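Local coordinates for petrobactin biosynthesis protein AsbB (Bacillus anthracis, PDB 3TO3) that condenses spermidine with citryl-spermidine intermediates at the expense of ATP, a ligase step in the making of the siderophore petrobactin, at residues Asp159-Pro162 / Tyr163-Ser166; Trp370-Val374 / His375-Gly379; Ala435-His439 / Gly440-Ile444. All coordinates share one frame; numbering follows the deposited sequence. Where two conformers were deposited one is given.

Contact 1: residues Asp159-Pro162 / Tyr163-Ser166. With ATP (adenosine-5'-triphosphate), chain E.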
loop_
_atom_site.group_PDB
_atom_site.type_symbol
_atom_site.label_atom_id
_atom_site.label_comp_id
_atom_site.label_asym_id
_atom_site.label_seq_id
_atom_site.Cartn_x
_atom_site.Cartn_y
_atom_site.Cartn_z
ATOM N N ASP B 159 14.705 -17.068 11.689
ATOM C CA ASP B 159 14.307 -17.841 10.506
ATOM C C ASP B 159 12.826 -17.733 10.137
ATOM O O ASP B 159 12.461 -17.810 8.958
ATOM C CB ASP B 159 14.783 -19.304 10.589
ATOM C CG ASP B 159 16.303 -19.445 10.328
ATOM O OD1 ASP B 159 16.836 -18.665 9.501
ATOM O OD2 ASP B 159 16.958 -20.315 10.961
ATOM N N GLY B 160 11.970 -17.517 11.132
ATOM C CA GLY B 160 10.553 -17.429 10.843
ATOM C C GLY B 160 10.014 -18.796 10.462
ATOM O O GLY B 160 10.618 -19.841 10.726
ATOM N N HIS B 161 8.871 -18.791 9.815
ATOM C CA HIS B 161 8.106 -20.004 9.633
ATOM C C HIS B 161 8.705 -20.964 8.600
ATOM O O HIS B 161 9.061 -20.563 7.497
ATOM C CB HIS B 161 6.678 -19.630 9.246
ATOM C CG HIS B 161 5.663 -20.601 9.730
ATOM N ND1 HIS B 161 5.458 -21.821 9.116
ATOM C CD2 HIS B 161 4.797 -20.544 10.776
ATOM C CE1 HIS B 161 4.505 -22.472 9.766
ATOM N NE2 HIS B 161 4.088 -21.721 10.778
ATOM N N PRO B 162 8.845 -22.233 8.997
ATOM C CA PRO B 162 9.334 -23.411 8.241
ATOM C C PRO B 162 8.328 -23.945 7.182
ATOM O O PRO B 162 8.697 -24.747 6.310
ATOM C CB PRO B 162 9.642 -24.446 9.349
ATOM C CG PRO B 162 8.600 -24.091 10.465
ATOM C CD PRO B 162 8.385 -22.578 10.369
ATOM N N TYR B 163 7.063 -23.539 7.293
ATOM C CA TYR B 163 6.054 -23.940 6.315
ATOM C C TYR B 163 5.679 -22.841 5.327
ATOM O O TYR B 163 5.887 -23.000 4.111
ATOM C CB TYR B 163 4.802 -24.454 6.992
ATOM C CG TYR B 163 3.817 -25.011 6.012
ATOM C CD1 TYR B 163 3.810 -26.363 5.717
ATOM C CD2 TYR B 163 2.887 -24.186 5.374
ATOM C CE1 TYR B 163 2.904 -26.885 4.818
ATOM C CE2 TYR B 163 1.987 -24.701 4.474
ATOM C CZ TYR B 163 1.997 -26.055 4.198
ATOM O OH TYR B 163 1.106 -26.604 3.314
ATOM N N HIS B 164 5.113 -21.745 5.842
ATOM C CA HIS B 164 4.599 -20.666 4.985
ATOM C C HIS B 164 5.685 -20.144 4.068
ATOM O O HIS B 164 6.692 -19.639 4.541
ATOM C CB HIS B 164 4.038 -19.484 5.798
ATOM C CG HIS B 164 2.785 -19.802 6.542
ATOM N ND1 HIS B 164 1.605 -20.121 5.906
ATOM C CD2 HIS B 164 2.518 -19.820 7.872
ATOM C CE1 HIS B 164 0.666 -20.331 6.814
ATOM N NE2 HIS B 164 1.190 -20.147 8.012
ATOM N N PRO B 165 5.474 -20.252 2.745
ATOM C CA PRO B 165 6.533 -19.780 1.845
ATOM C C PRO B 165 6.805 -18.270 1.942
ATOM O O PRO B 165 7.970 -17.876 1.785
ATOM C CB PRO B 165 6.066 -20.237 0.459
ATOM C CG PRO B 165 4.618 -20.637 0.635
ATOM C CD PRO B 165 4.460 -21.058 2.042
ATOM N N SER B 166 5.822 -17.420 2.223
ATOM C CA SER B 166 6.291 -16.096 2.592
ATOM C C SER B 166 6.149 -15.860 4.115
ATOM O O SER B 166 5.100 -15.409 4.602
ATOM C CB SER B 166 5.480 -15.054 1.813
ATOM O OG SER B 166 4.108 -15.217 2.081
HETATM P PB ATP E . 1.066 -12.604 17.616
HETATM O O1B ATP E . 1.326 -11.125 17.479
HETATM O O2B ATP E . -0.413 -12.868 17.503
HETATM O O3B ATP E . 1.630 -13.112 18.993
HETATM P PA ATP E . 1.530 -13.200 15.005
HETATM O O1A ATP E . 0.985 -11.802 14.794
HETATM O O2A ATP E . 0.572 -14.283 14.523
HETATM O O3A ATP E . 1.820 -13.420 16.516
HETATM O "O5'" ATP E . 2.879 -13.294 14.205
HETATM C "C5'" ATP E . 3.900 -14.116 14.632
HETATM C "C4'" ATP E . 4.904 -14.440 13.676
HETATM O "O4'" ATP E . 5.620 -15.649 14.102
HETATM C "C3'" ATP E . 4.293 -14.766 12.367
HETATM O "O3'" ATP E . 4.766 -13.911 11.400
HETATM C "C2'" ATP E . 4.699 -16.156 12.093
HETATM O "O2'" ATP E . 4.941 -16.342 10.763
HETATM C "C1'" ATP E . 5.943 -16.286 12.903
HETATM N N9 ATP E . 6.417 -17.629 13.109
HETATM C C8 ATP E . 7.679 -18.026 12.871
HETATM N N7 ATP E . 7.764 -19.329 13.174
HETATM C C5 ATP E . 6.563 -19.767 13.612
HETATM C C6 ATP E . 6.097 -21.013 14.056
HETATM N N6 ATP E . 6.996 -22.133 14.091
HETATM N N1 ATP E . 4.805 -21.134 14.441
HETATM C C2 ATP E . 3.975 -20.071 14.398
HETATM N N3 ATP E . 4.394 -18.858 13.973
HETATM C C4 ATP E . 5.681 -18.674 13.574
#

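Contact 2: residues Trp370-Val374 / His375-Gly379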
loop_
_atom_site.group_PDB
_atom_site.type_symbol
_atom_site.label_atom_id
_atom_site.label_comp_id
_atom_site.label_asym_id
_atom_site.label_seq_id
_atom_site.Cartn_x
_atom_site.Cartn_y
_atom_site.Cartn_z
ATOM N N TRP B 370 -2.130 -6.029 27.419
ATOM C CA TRP B 370 -0.936 -6.200 28.251
ATOM C C TRP B 370 -0.842 -7.648 28.652
ATOM O O TRP B 370 -1.853 -8.280 28.891
ATOM C CB TRP B 370 -0.991 -5.344 29.499
ATOM C CG TRP B 370 -0.685 -3.910 29.309
ATOM C CD1 TRP B 370 0.537 -3.334 29.404
ATOM C CD2 TRP B 370 -1.613 -2.836 29.037
ATOM N NE1 TRP B 370 0.444 -1.976 29.222
ATOM C CE2 TRP B 370 -0.863 -1.642 28.974
ATOM C CE3 TRP B 370 -2.999 -2.769 28.839
ATOM C CZ2 TRP B 370 -1.448 -0.382 28.707
ATOM C CZ3 TRP B 370 -3.581 -1.516 28.585
ATOM C CH2 TRP B 370 -2.795 -0.341 28.514
ATOM N N ARG B 371 0.372 -8.188 28.716
ATOM C CA ARG B 371 0.537 -9.598 29.068
ATOM C C ARG B 371 1.655 -9.795 30.102
ATOM O O ARG B 371 2.650 -9.059 30.079
ATOM C CB ARG B 371 0.768 -10.423 27.800
ATOM C CG ARG B 371 1.567 -11.665 27.998
ATOM C CD ARG B 371 1.305 -12.676 26.886
ATOM N NE ARG B 371 1.811 -12.271 25.590
ATOM C CZ ARG B 371 1.170 -12.488 24.442
ATOM N NH1 ARG B 371 -0.003 -13.094 24.430
ATOM N NH2 ARG B 371 1.705 -12.099 23.299
ATOM N N GLU B 372 1.483 -10.760 31.017
ATOM C CA GLU B 372 2.489 -11.024 32.061
ATOM C C GLU B 372 3.836 -11.371 31.445
ATOM O O GLU B 372 3.907 -12.169 30.508
ATOM C CB GLU B 372 2.093 -12.213 32.952
ATOM C CG GLU B 372 0.904 -12.011 33.837
ATOM C CD GLU B 372 0.606 -13.257 34.675
ATOM O OE1 GLU B 372 0.566 -14.383 34.088
ATOM O OE2 GLU B 372 0.422 -13.104 35.919
ATOM N N SER B 373 4.902 -10.806 31.988
ATOM C CA SER B 373 6.267 -11.176 31.591
ATOM C C SER B 373 6.559 -12.591 32.024
ATOM O O SER B 373 6.265 -12.950 33.156
ATOM C CB SER B 373 7.275 -10.279 32.310
ATOM O OG SER B 373 8.589 -10.598 31.893
ATOM N N VAL B 374 7.156 -13.393 31.155
ATOM C CA VAL B 374 7.567 -14.742 31.550
ATOM C C VAL B 374 8.569 -14.722 32.728
ATOM O O VAL B 374 8.677 -15.691 33.485
ATOM C CB VAL B 374 8.194 -15.514 30.377
ATOM C CG1 VAL B 374 9.632 -15.076 30.170
ATOM C CG2 VAL B 374 8.149 -16.988 30.647
ATOM N N HIS B 375 9.285 -13.617 32.901
ATOM C CA HIS B 375 10.218 -13.494 34.036
ATOM C C HIS B 375 9.576 -13.500 35.415
ATOM O O HIS B 375 10.236 -13.807 36.397
ATOM C CB HIS B 375 11.126 -12.280 33.873
ATOM C CG HIS B 375 11.976 -12.357 32.651
ATOM N ND1 HIS B 375 13.060 -13.199 32.560
ATOM C CD2 HIS B 375 11.866 -11.746 31.449
ATOM C CE1 HIS B 375 13.602 -13.084 31.362
ATOM N NE2 HIS B 375 12.893 -12.211 30.668
ATOM N N HIS B 376 8.299 -13.141 35.469
ATOM C CA HIS B 376 7.474 -13.266 36.661
ATOM C C HIS B 376 7.538 -14.713 37.154
ATOM O O HIS B 376 7.636 -14.966 38.350
ATOM C CB HIS B 376 6.036 -12.861 36.294
ATOM C CG HIS B 376 5.052 -12.920 37.423
ATOM N ND1 HIS B 376 4.873 -14.039 38.207
ATOM C CD2 HIS B 376 4.150 -12.006 37.864
ATOM C CE1 HIS B 376 3.929 -13.801 39.103
ATOM N NE2 HIS B 376 3.473 -12.574 38.914
ATOM N N TYR B 377 7.489 -15.660 36.222
ATOM C CA TYR B 377 7.444 -17.095 36.542
ATOM C C TYR B 377 8.740 -17.907 36.667
ATOM O O TYR B 377 8.721 -19.005 37.221
ATOM C CB TYR B 377 6.576 -17.811 35.509
ATOM C CG TYR B 377 5.121 -17.437 35.558
ATOM C CD1 TYR B 377 4.274 -17.989 36.516
ATOM C CD2 TYR B 377 4.581 -16.541 34.632
ATOM C CE1 TYR B 377 2.927 -17.655 36.555
ATOM C CE2 TYR B 377 3.232 -16.201 34.655
ATOM C CZ TYR B 377 2.401 -16.761 35.617
ATOM O OH TYR B 377 1.055 -16.426 35.646
ATOM N N LEU B 378 9.860 -17.401 36.168
ATOM C CA LEU B 378 11.029 -18.266 36.027
ATOM C C LEU B 378 11.746 -18.432 37.342
ATOM O O LEU B 378 12.066 -17.456 37.986
ATOM C CB LEU B 378 12.005 -17.718 34.992
ATOM C CG LEU B 378 11.563 -17.777 33.525
ATOM C CD1 LEU B 378 12.680 -17.229 32.635
ATOM C CD2 LEU B 378 11.144 -19.191 33.072
ATOM N N GLY B 379 12.013 -19.675 37.727
ATOM C CA GLY B 379 12.768 -19.948 38.936
ATOM C C GLY B 379 14.219 -19.519 38.812
ATOM O O GLY B 379 14.653 -19.070 37.752
#

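Contact 3: residues Ala435-His439 / Gly440-Ile444. With ATP (adenosine-5'-triphosphate), chain E.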
loop_
_atom_site.group_PDB
_atom_site.type_symbol
_atom_site.label_atom_id
_atom_site.label_comp_id
_atom_site.label_asym_id
_atom_site.label_seq_id
_atom_site.Cartn_x
_atom_site.Cartn_y
_atom_site.Cartn_z
ATOM N N ALA B 435 -9.137 -26.199 23.579
ATOM C CA ALA B 435 -7.955 -26.297 22.732
ATOM C C ALA B 435 -7.335 -24.921 22.542
ATOM O O ALA B 435 -7.901 -24.047 21.895
ATOM C CB ALA B 435 -8.295 -26.918 21.427
ATOM N N LEU B 436 -6.180 -24.724 23.161
ATOM C CA LEU B 436 -5.399 -23.524 22.969
ATOM C C LEU B 436 -4.764 -23.700 21.621
ATOM O O LEU B 436 -4.506 -24.834 21.207
ATOM C CB LEU B 436 -4.331 -23.418 24.055
ATOM C CG LEU B 436 -4.981 -23.415 25.448
ATOM C CD1 LEU B 436 -3.949 -23.418 26.545
ATOM C CD2 LEU B 436 -5.908 -22.215 25.570
ATOM N N GLU B 437 -4.496 -22.594 20.939
ATOM C CA GLU B 437 -3.829 -22.697 19.668
ATOM C C GLU B 437 -2.374 -22.980 20.046
ATOM O O GLU B 437 -1.677 -22.201 20.678
ATOM C CB GLU B 437 -3.929 -21.377 18.936
ATOM C CG GLU B 437 -3.870 -21.471 17.433
ATOM C CD GLU B 437 -3.720 -20.092 16.783
ATOM O OE1 GLU B 437 -3.574 -20.037 15.542
ATOM O OE2 GLU B 437 -3.740 -19.067 17.514
ATOM N N SER B 438 -1.973 -24.158 19.631
ATOM C CA SER B 438 -0.771 -24.879 20.015
ATOM C C SER B 438 0.412 -24.778 19.052
ATOM O O SER B 438 1.265 -25.662 19.044
ATOM C CB SER B 438 -1.068 -26.298 20.505
ATOM O OG SER B 438 -2.188 -26.860 19.826
ATOM N N HIS B 439 0.394 -23.802 18.151
ATOM C CA HIS B 439 1.491 -23.696 17.196
ATOM C C HIS B 439 2.781 -23.312 17.946
ATOM O O HIS B 439 2.776 -23.094 19.166
ATOM C CB HIS B 439 1.198 -22.646 16.122
ATOM C CG HIS B 439 -0.031 -22.909 15.293
ATOM N ND1 HIS B 439 -1.101 -22.040 15.257
ATOM C CD2 HIS B 439 -0.332 -23.903 14.419
ATOM C CE1 HIS B 439 -2.018 -22.495 14.418
ATOM N NE2 HIS B 439 -1.574 -23.620 13.889
ATOM N N GLY B 440 3.889 -23.222 17.219
ATOM C CA GLY B 440 5.182 -23.009 17.845
ATOM C C GLY B 440 5.398 -21.688 18.564
ATOM O O GLY B 440 6.140 -21.631 19.553
ATOM N N GLN B 441 4.754 -20.631 18.082
ATOM C CA GLN B 441 5.001 -19.298 18.605
ATOM C C GLN B 441 4.144 -19.000 19.844
ATOM O O GLN B 441 4.324 -17.970 20.498
ATOM C CB GLN B 441 4.770 -18.253 17.503
ATOM C CG GLN B 441 5.753 -17.068 17.537
ATOM C CD GLN B 441 5.167 -15.812 18.204
ATOM O OE1 GLN B 441 3.945 -15.640 18.261
ATOM N NE2 GLN B 441 6.044 -14.932 18.708
ATOM N N ASN B 442 3.219 -19.904 20.170
ATOM C CA ASN B 442 2.374 -19.751 21.351
ATOM C C ASN B 442 2.921 -20.428 22.599
ATOM O O ASN B 442 2.273 -20.427 23.655
ATOM C CB ASN B 442 0.980 -20.309 21.087
ATOM C CG ASN B 442 0.232 -19.492 20.070
ATOM O OD1 ASN B 442 -0.684 -19.984 19.405
ATOM N ND2 ASN B 442 0.650 -18.233 19.912
HETATM N N MSE B 443 4.095 -21.034 22.466
HETATM C CA MSE B 443 4.582 -21.930 23.485
HETATM C C MSE B 443 6.009 -21.571 23.831
HETATM O O MSE B 443 6.821 -21.259 22.961
HETATM C CB MSE B 443 4.511 -23.378 22.997
HETATM C CG MSE B 443 3.102 -23.913 22.826
HETATM SE SE MSE B 443 3.011 -25.721 21.995
HETATM C CE MSE B 443 3.852 -26.793 23.383
ATOM N N ILE B 444 6.306 -21.631 25.113
ATOM C CA ILE B 444 7.630 -21.337 25.618
ATOM C C ILE B 444 8.112 -22.487 26.473
ATOM O O ILE B 444 7.465 -22.834 27.454
ATOM C CB ILE B 444 7.606 -20.037 26.436
ATOM C CG1 ILE B 444 7.119 -18.900 25.533
ATOM C CG2 ILE B 444 8.990 -19.751 27.003
ATOM C CD1 ILE B 444 7.071 -17.560 26.193
HETATM P PB ATP E . 1.066 -12.604 17.616
HETATM O O1B ATP E . 1.326 -11.125 17.479
HETATM O O2B ATP E . -0.413 -12.868 17.503
HETATM O O3B ATP E . 1.630 -13.112 18.993
HETATM P PA ATP E . 1.530 -13.200 15.005
HETATM O O1A ATP E . 0.985 -11.802 14.794
HETATM O O2A ATP E . 0.572 -14.283 14.523
HETATM O O3A ATP E . 1.820 -13.420 16.516
HETATM O "O5'" ATP E . 2.879 -13.294 14.205
HETATM C "C5'" ATP E . 3.900 -14.116 14.632
HETATM C "C4'" ATP E . 4.904 -14.440 13.676
HETATM O "O4'" ATP E . 5.620 -15.649 14.102
HETATM C "C3'" ATP E . 4.293 -14.766 12.367
HETATM O "O3'" ATP E . 4.766 -13.911 11.400
HETATM C "C2'" ATP E . 4.699 -16.156 12.093
HETATM O "O2'" ATP E . 4.941 -16.342 10.763
HETATM C "C1'" ATP E . 5.943 -16.286 12.903
HETATM N N9 ATP E . 6.417 -17.629 13.109
HETATM C C8 ATP E . 7.679 -18.026 12.871
HETATM N N7 ATP E . 7.764 -19.329 13.174
HETATM C C5 ATP E . 6.563 -19.767 13.612
HETATM C C6 ATP E . 6.097 -21.013 14.056
HETATM N N6 ATP E . 6.996 -22.133 14.091
HETATM N N1 ATP E . 4.805 -21.134 14.441
HETATM C C2 ATP E . 3.975 -20.071 14.398
HETATM N N3 ATP E . 4.394 -18.858 13.973
HETATM C C4 ATP E . 5.681 -18.674 13.574
#

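Contact 1: residues Asp159-Pro162 / Tyr163-Ser166
One face of the H161 imidazole is met over its centre by CD2 of H164, and the backbone N of Y163 lies at its edge. The two imidazoles make an edge-to-face pair, H164 turning its edge to the face of H161, with centroids 4.6 Å apart and planes inclined at 54°. At the edge, Y163 N donates to H161 ND1 over 3.0 Å, the donor nitrogen lying only 14° out of the ring plane, so the bond restricts the turning of the ring. CB of Y163 presses alongside at 3.4 Å from H161 CE1. With CG anti to the backbone N (chi1 -174°), the rest of the tyrosine leads off to a hydrogen bond with E38 and an edge-to-face meeting with F515. H161 also touches the nucleotide: its CD2 comes obliquely to within 3.4 Å of ATP C5, and its backbone N lies 3.4 Å from ATP C8. G160 C is equally near C8, while P162 CD stands 4.0 Å from the adenine N6. Y391, an experimentally established ATP-binding residue, lies close to P162. This irregular loop between helices 150-156 and 175-181 thus forms one wall of the adenine pocket of the ligase.

Contact 2: residues Trp370-Val374 / His375-Gly379
Y377 and E372 cross at about a right angle, with the tyrosine ring and the carboxylate planes 78° apart. The phenol comes in with its edge: Y377 OH donates to E372 OE1 over 2.6 Å, reaching the syn side of that oxygen from 22° outside the carboxylate plane. E372 runs extended beyond CG to get there, and the same OE1 also receives the backbone N-H of K348 on strand 345-355. Two backbone bonds fold the chain between them, H376 N to S373 O at 3.1 Å and Y377 N to V374 O at 3.0 Å, making two successive turns, each closed from residue i+3 back to residue i, with near-helical backbone angles. The side chain of S373 adds an ST turn: with OG anti to its own N, the hydroxyl accepts H375 N at 3.3 Å, and it also bonds to the carbonyl of P293. V374 and H375, neighbours in the chain, also pack on each other. CG1 of V374, set between N and the carbonyl carbon by a chi1 of 79°, sits over the imidazole face 4.3 Å from its centroid in a CH-pi contact; NE2 of H375 is bonded to D151. CG2 of V374 reaches L378 CD2 more loosely, at 4.4 Å. At the E372 corner, a hydroxyl and a main-chain N-H converge on one carboxylate oxygen. Two donors on that atom would probably stabilise the negative charge of E372, and they tie the turn after strand 367-371 to its neighbour, strand 345-355.

Contact 3: residues Ala435-His439 / Gly440-Ile444
This loop leading into strand 443-448 supplies two of the three magnesium-site residues, Q441 and N442, and forms part of the ATP pocket. Its main-chain framework is a type I turn over H439-N442, with G440 and Q441 at the corners, closed by a weak hydrogen bond of 3.4 Å from N442 N to H439 O. G440 lies against the base: its N is 3.6 Å from ATP N1, and having no side chain it lets the adenine settle close to the main chain. Q441 then runs along the nucleotide, bent at chi2 (-100°). Its CB is 3.6 Å from ATP N3, CG is 3.7 Å from the ribose O4', and OE1 ends 3.5 Å from O3B of the phosphate chain, so one side chain follows base, sugar and phosphates in turn. N442 turns back toward the preceding residues, its CB 3.3 Å from the carbonyl O of E437. The side chains of E437 and N442 cross obliquely there, and D459, the third residue of the metal site, touches N442. Behind the turn, selenomethionine M443 curls at chi3 (66°) to lay SE 3.4 Å from S438 O, a carbonyl that is itself bonded by N516 of helix 502-528. M443 also packs on I455 and L457 of the adjacent strand 451-457, while S438 rests on V425 of helix 410-432. The turn lays its backbone over one face of the adenine and directs successive side chains to nucleotide and metal, which is this loop's share of the ATP-magnesium site of this IucA/IucC-family synthetase.

Contacts 1, 2 and 3 follow one another along the chain, yet contacts 1 and 3 both reach the nucleotide without touching each other: they approach opposite faces of the adenine, their centres 16 Å apart and their nearest atoms about 6 Å. Contact 2 sits farther out, its centre about 17 Å from that of contact 3 and about 27 Å from that of contact 1. It shares the mixed sheet with contact 3: strand 367-371 pairs with 345-355, which pairs with 451-457, which pairs with 443-448. R371, within contact 2, makes salt bridges to E349 and to D459 of the magnesium site. The pocket is thus assembled from regions distant in sequence.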